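Local structure of suppressor protein MPT5 (Saccharomyces cerevisiae, 5BZ1) at residues A[185-188]-A[189-192]; A[152-155]-A[156-159]. The protein binds UGUA-containing elements in the 3'-untranslated regions of target mRNAs through its Pumilio repeat domain, regulating them post-transcriptionally and repressing HO. All coordinates share one frame; numbering follows the deposited sequence.

Contact 1: A[185-188]-A[189-192]; sequences KLLS and VCTL
Near the end of helix 179-189, Leu-186 O takes two amides, Val-189 N and Cys-190 N. The bond from Cys-190 N to Leu-186 O is 2.9 Å and approaches nearly in line with the C=O bond, though the N-H itself is bent at 144°, whereas Val-189 N reaches Leu-186 O at 3.2 Å from above the carbonyl plane. With SG of Cys-190 set between its backbone N and carbonyl carbon (chi1 69°), the sulfur folds back over the helix end and lies 3.8 Å from Leu-187 CA. Beside it, CD1 of Leu-186 approaches Cys-190 CB. CG2 of Val-189 lies over the carbonyl oxygens of Leu-186 and Lys-185, 3.5 Å from Leu-186 O, while CG1 flanks Ser-188 OG. Ser-188 OG donates to Lys-185 O at 2.6 Å, which also accepts a weak bond from Ser-188 N. A water gives one proton to Leu-187 O and the other to Cys-190 O, tying the helix end to the departing chain. Lys-185 reaches away to Gln-146. Within Pumilio repeat 5, this turn leads into helix 192-204, whose Ile-195 and Ile-198 pack on Cys-190 and the two leucines; helices 141-151 and 158-165 receive Leu-186.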
ATOM      1  N   LYS A 185      -1.977  -1.385   0.787  1.00 24.07           N
ATOM      2  CA  LYS A 185      -3.214  -2.104   1.091  1.00 29.05           C
ATOM      3  C   LYS A 185      -3.374  -2.237   2.601  1.00 22.17           C
ATOM      4  O   LYS A 185      -4.436  -1.947   3.152  1.00 26.03           O
ATOM      5  CB  LYS A 185      -3.208  -3.498   0.459  1.00 27.12           C
ATOM      6  CG  LYS A 185      -3.051  -3.511  -1.055  1.00 35.64           C
ATOM      7  CD  LYS A 185      -4.169  -2.757  -1.744  1.00 41.26           C
ATOM      8  CE  LYS A 185      -3.948  -2.697  -3.254  1.00 49.98           C
ATOM      9  NZ  LYS A 185      -3.931  -4.039  -3.906  1.00 52.65           N
ATOM     10  N   LEU A 186      -2.304  -2.674   3.257  1.00 21.73           N
ATOM     11  CA  LEU A 186      -2.285  -2.827   4.707  1.00 25.75           C
ATOM     12  C   LEU A 186      -2.624  -1.521   5.423  1.00 28.93           C
ATOM     13  O   LEU A 186      -3.472  -1.498   6.318  1.00 28.59           O
ATOM     14  CB  LEU A 186      -0.911  -3.320   5.159  1.00 25.94           C
ATOM     15  CG  LEU A 186      -0.732  -3.509   6.664  1.00 32.92           C
ATOM     16  CD1 LEU A 186      -1.553  -4.694   7.162  1.00 23.58           C
ATOM     17  CD2 LEU A 186       0.728  -3.686   7.012  1.00 31.77           C
ATOM     18  N   LEU A 187      -1.962  -0.438   5.020  1.00 30.22           N
ATOM     19  CA  LEU A 187      -2.135   0.859   5.668  1.00 33.23           C
ATOM     20  C   LEU A 187      -3.552   1.401   5.499  1.00 31.80           C
ATOM     21  O   LEU A 187      -4.022   2.192   6.317  1.00 33.10           O
ATOM     22  CB  LEU A 187      -1.117   1.872   5.135  1.00 29.99           C
ATOM     23  CG  LEU A 187       0.346   1.694   5.546  1.00 31.25           C
ATOM     24  CD1 LEU A 187       1.238   2.689   4.823  1.00 32.93           C
ATOM     25  CD2 LEU A 187       0.506   1.850   7.043  1.00 29.29           C
ATOM     26  N   SER A 188      -4.235   0.964   4.446  1.00 28.72           N
ATOM     27  CA  SER A 188      -5.574   1.465   4.152  1.00 31.46           C
ATOM     28  C   SER A 188      -6.652   0.831   5.032  1.00 29.96           C
ATOM     29  O   SER A 188      -7.771   1.341   5.105  1.00 35.40           O
ATOM     30  CB  SER A 188      -5.916   1.256   2.675  1.00 30.42           C
ATOM     31  OG  SER A 188      -6.043  -0.120   2.373  1.00 31.27           O
ATOM     32  N   VAL A 189      -6.321  -0.269   5.705  1.00 25.79           N
ATOM     33  CA  VAL A 189      -7.313  -0.980   6.518  1.00 34.28           C
ATOM     34  C   VAL A 189      -6.899  -1.240   7.971  1.00 29.88           C
ATOM     35  O   VAL A 189      -7.751  -1.518   8.812  1.00 33.64           O
ATOM     36  CB  VAL A 189      -7.711  -2.338   5.881  1.00 34.17           C
ATOM     37  CG1 VAL A 189      -8.351  -2.137   4.519  1.00 34.60           C
ATOM     38  CG2 VAL A 189      -6.498  -3.245   5.778  1.00 25.89           C
ATOM     39  N   CYS A 190      -5.604  -1.166   8.268  1.00 27.08           N
ATOM     40  CA  CYS A 190      -5.122  -1.514   9.605  1.00 33.00           C
ATOM     41  C   CYS A 190      -5.450  -0.433  10.641  1.00 34.89           C
ATOM     42  O   CYS A 190      -5.873   0.667  10.280  1.00 32.57           O
ATOM     43  CB  CYS A 190      -3.622  -1.816   9.585  1.00 30.19           C
ATOM     44  SG  CYS A 190      -2.576  -0.378   9.276  1.00 39.37           S
ATOM     45  N   THR A 191      -5.270  -0.751  11.923  1.00 36.22           N
ATOM     46  CA  THR A 191      -5.629   0.176  13.000  1.00 31.69           C
ATOM     47  C   THR A 191      -4.664   1.354  13.084  1.00 32.83           C
ATOM     48  O   THR A 191      -3.534   1.277  12.603  1.00 32.47           O
ATOM     49  CB  THR A 191      -5.681  -0.523  14.374  1.00 36.17           C
ATOM     50  OG1 THR A 191      -4.361  -0.614  14.927  1.00 33.63           O
ATOM     51  CG2 THR A 191      -6.282  -1.916  14.245  1.00 32.57           C
ATOM     52  N   LEU A 192      -5.116   2.440  13.705  1.00 33.59           N
ATOM     53  CA  LEU A 192      -4.304   3.645  13.835  1.00 35.41           C
ATOM     54  C   LEU A 192      -2.977   3.341  14.532  1.00 38.22           C
ATOM     55  O   LEU A 192      -1.916   3.781  14.084  1.00 31.78           O
ATOM     56  CB  LEU A 192      -5.075   4.731  14.587  1.00 34.43           C
ATOM     57  CG  LEU A 192      -4.531   6.156  14.507  1.00 44.19           C
ATOM     58  CD1 LEU A 192      -3.971   6.435  13.123  1.00 38.68           C
ATOM     59  CD2 LEU A 192      -5.625   7.155  14.840  1.00 43.88           C
TER
HETATM   60  O   HOH W   1      -6.486   2.301   8.102  1.00 45.87           O

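Contact 2: A[152-155]-A[156-159]; sequences FSPS and KFGF
Phe-157 folds back over Pro-154, three residues before it, and its side chain can be followed outward from the backbone. CB of Phe-157 lies 3.3 Å from Pro-154 O, the oxygen that also accepts Phe-157 N from above its carbonyl plane. CG stands anti to the carbonyl carbon, beside the backbone N (chi1 -69°), which brings the ring alongside the proline. CD2 and CE2 of Phe-157 run past Pro-154 CB, CE2 at 3.8 Å. Along the ring's other flank, Phe-157 CD1 is 3.7 Å from Ser-153 O, and Phe-157 CE1 comes within 3.7 Å of Ser-153 O and 3.8 Å of Phe-152 O; CZ at the far end also nears Phe-152 O. Over the centre of one face stands Pro-154 CA, 9° off the ring normal, a close CH-pi contact. An alanine in place of Phe-157 would probably leave Pro-154 CA without its aromatic partner and open a gap against Leu-186 and Val-189 of helix 179-189.

Lys-156 N donates to Ser-153 O at 2.8 Å. Its side chain, bent at chi2 (-68°), passes CG beside the same oxygen and carries NZ to salt bridges with Asp-116 and Glu-112. A water accepts from Gly-158 N and donates to Ser-155 O, bridging the turn to the start of the next helix. The two successive bonds from residue i+3 to residue i mark a short 3-10 turn, here within Pumilio repeat 4 and linking helices 141-151 and 158-165 of the all-helical PUF scaffold.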
ATOM      1  N   PHE A 152      -9.350 -10.752   6.718  1.00 27.77           N
ATOM      2  CA  PHE A 152      -9.235 -10.912   8.166  1.00 28.89           C
ATOM      3  C   PHE A 152      -9.336  -9.588   8.917  1.00 34.38           C
ATOM      4  O   PHE A 152      -9.087  -8.519   8.352  1.00 33.85           O
ATOM      5  CB  PHE A 152      -7.909 -11.587   8.529  1.00 27.03           C
ATOM      6  CG  PHE A 152      -7.767 -12.992   8.001  1.00 31.61           C
ATOM      7  CD1 PHE A 152      -8.882 -13.728   7.607  1.00 33.23           C
ATOM      8  CD2 PHE A 152      -6.512 -13.581   7.914  1.00 26.98           C
ATOM      9  CE1 PHE A 152      -8.743 -15.027   7.122  1.00 34.07           C
ATOM     10  CE2 PHE A 152      -6.366 -14.877   7.435  1.00 33.18           C
ATOM     11  CZ  PHE A 152      -7.481 -15.601   7.038  1.00 27.66           C
ATOM     12  N   SER A 153      -9.699  -9.668  10.195  1.00 35.55           N
ATOM     13  CA  SER A 153      -9.683  -8.501  11.073  1.00 36.20           C
ATOM     14  C   SER A 153      -8.248  -8.047  11.318  1.00 33.82           C
ATOM     15  O   SER A 153      -7.344  -8.880  11.435  1.00 27.66           O
ATOM     16  CB  SER A 153     -10.335  -8.833  12.414  1.00 33.93           C
ATOM     17  OG  SER A 153     -10.226  -7.743  13.312  1.00 36.79           O
ATOM     18  N   PRO A 154      -8.031  -6.724  11.395  1.00 33.20           N
ATOM     19  CA  PRO A 154      -6.710  -6.161  11.702  1.00 31.60           C
ATOM     20  C   PRO A 154      -6.125  -6.691  13.013  1.00 30.15           C
ATOM     21  O   PRO A 154      -4.907  -6.660  13.183  1.00 33.34           O
ATOM     22  CB  PRO A 154      -6.990  -4.659  11.807  1.00 35.81           C
ATOM     23  CG  PRO A 154      -8.133  -4.444  10.860  1.00 37.03           C
ATOM     24  CD  PRO A 154      -9.000  -5.677  11.020  1.00 32.81           C
ATOM     25  N   SER A 155      -6.972  -7.182  13.915  1.00 29.49           N
ATOM     26  CA  SER A 155      -6.497  -7.811  15.145  1.00 32.82           C
ATOM     27  C   SER A 155      -5.662  -9.072  14.866  1.00 33.87           C
ATOM     28  O   SER A 155      -5.026  -9.613  15.774  1.00 36.76           O
ATOM     29  CB  SER A 155      -7.671  -8.166  16.058  1.00 33.34           C
ATOM     30  OG  SER A 155      -8.387  -9.277  15.553  1.00 38.15           O
ATOM     31  N   LYS A 156      -5.666  -9.533  13.615  1.00 31.03           N
ATOM     32  CA  LYS A 156      -4.905 -10.716  13.217  1.00 32.81           C
ATOM     33  C   LYS A 156      -3.612 -10.348  12.487  1.00 34.15           C
ATOM     34  O   LYS A 156      -2.797 -11.223  12.185  1.00 33.23           O
ATOM     35  CB  LYS A 156      -5.746 -11.612  12.298  1.00 32.27           C
ATOM     36  CG  LYS A 156      -7.172 -11.878  12.765  1.00 33.56           C
ATOM     37  CD  LYS A 156      -7.217 -12.729  14.024  1.00 31.04           C
ATOM     38  CE  LYS A 156      -8.648 -13.164  14.326  1.00 31.24           C
ATOM     39  NZ  LYS A 156      -8.755 -13.914  15.612  1.00 30.15           N
ATOM     40  N   PHE A 157      -3.424  -9.059  12.210  1.00 33.04           N
ATOM     41  CA  PHE A 157      -2.315  -8.599  11.364  1.00 36.04           C
ATOM     42  C   PHE A 157      -0.934  -8.691  12.028  1.00 36.13           C
ATOM     43  O   PHE A 157       0.063  -8.246  11.450  1.00 37.36           O
ATOM     44  CB  PHE A 157      -2.542  -7.153  10.898  1.00 31.39           C
ATOM     45  CG  PHE A 157      -3.671  -6.983   9.909  1.00 35.38           C
ATOM     46  CD1 PHE A 157      -4.343  -8.083   9.390  1.00 33.30           C
ATOM     47  CD2 PHE A 157      -4.051  -5.711   9.492  1.00 36.77           C
ATOM     48  CE1 PHE A 157      -5.381  -7.919   8.480  1.00 28.41           C
ATOM     49  CE2 PHE A 157      -5.085  -5.539   8.582  1.00 37.88           C
ATOM     50  CZ  PHE A 157      -5.751  -6.645   8.076  1.00 28.94           C
ATOM     51  N   GLY A 158      -0.881  -9.260  13.231  1.00 32.35           N
ATOM     52  CA  GLY A 158       0.342  -9.325  14.016  1.00 32.36           C
ATOM     53  C   GLY A 158       1.601  -9.782  13.294  1.00 34.09           C
ATOM     54  O   GLY A 158       2.639  -9.126  13.385  1.00 31.74           O
ATOM     55  N   PHE A 159       1.514 -10.896  12.571  1.00 29.47           N
ATOM     56  CA  PHE A 159       2.684 -11.450  11.893  1.00 29.11           C
ATOM     57  C   PHE A 159       3.195 -10.559  10.761  1.00 28.45           C
ATOM     58  O   PHE A 159       4.385 -10.575  10.433  1.00 29.14           O
ATOM     59  CB  PHE A 159       2.401 -12.865  11.381  1.00 24.03           C
ATOM     60  CG  PHE A 159       1.553 -12.915  10.138  1.00 29.32           C
ATOM     61  CD1 PHE A 159       2.145 -13.031   8.886  1.00 31.89           C
ATOM     62  CD2 PHE A 159       0.168 -12.881  10.221  1.00 28.90           C
ATOM     63  CE1 PHE A 159       1.373 -13.098   7.738  1.00 29.01           C
ATOM     64  CE2 PHE A 159      -0.614 -12.949   9.075  1.00 29.09           C
ATOM     65  CZ  PHE A 159      -0.009 -13.058   7.833  1.00 25.00           C
TER
HETATM   66  O   HOH W   2      -2.406 -10.016  15.625  1.00 39.03           O

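Contact 2 comes first along the chain, where residues 152-159 of Pumilio repeat 4 link helices 141-151 and 158-165; contact 1 follows, where residues 185-192 of repeat 5 link helices 179-189 and 192-204. Their centres are 10 Å apart and the two turns pack directly: Leu-186 CD1 lies 3.6 Å from Phe-157 CD2, and Thr-191 CG2 is 3.7 Å from Pro-154 CB. A polar link adds to this, since Gln-194 bonds both Pro-154 O and Thr-191 N. Interhelix turns of consecutive repeats are thus fitted side by side, joining repeats 4 and 5 within the curved stack of helices that binds RNA.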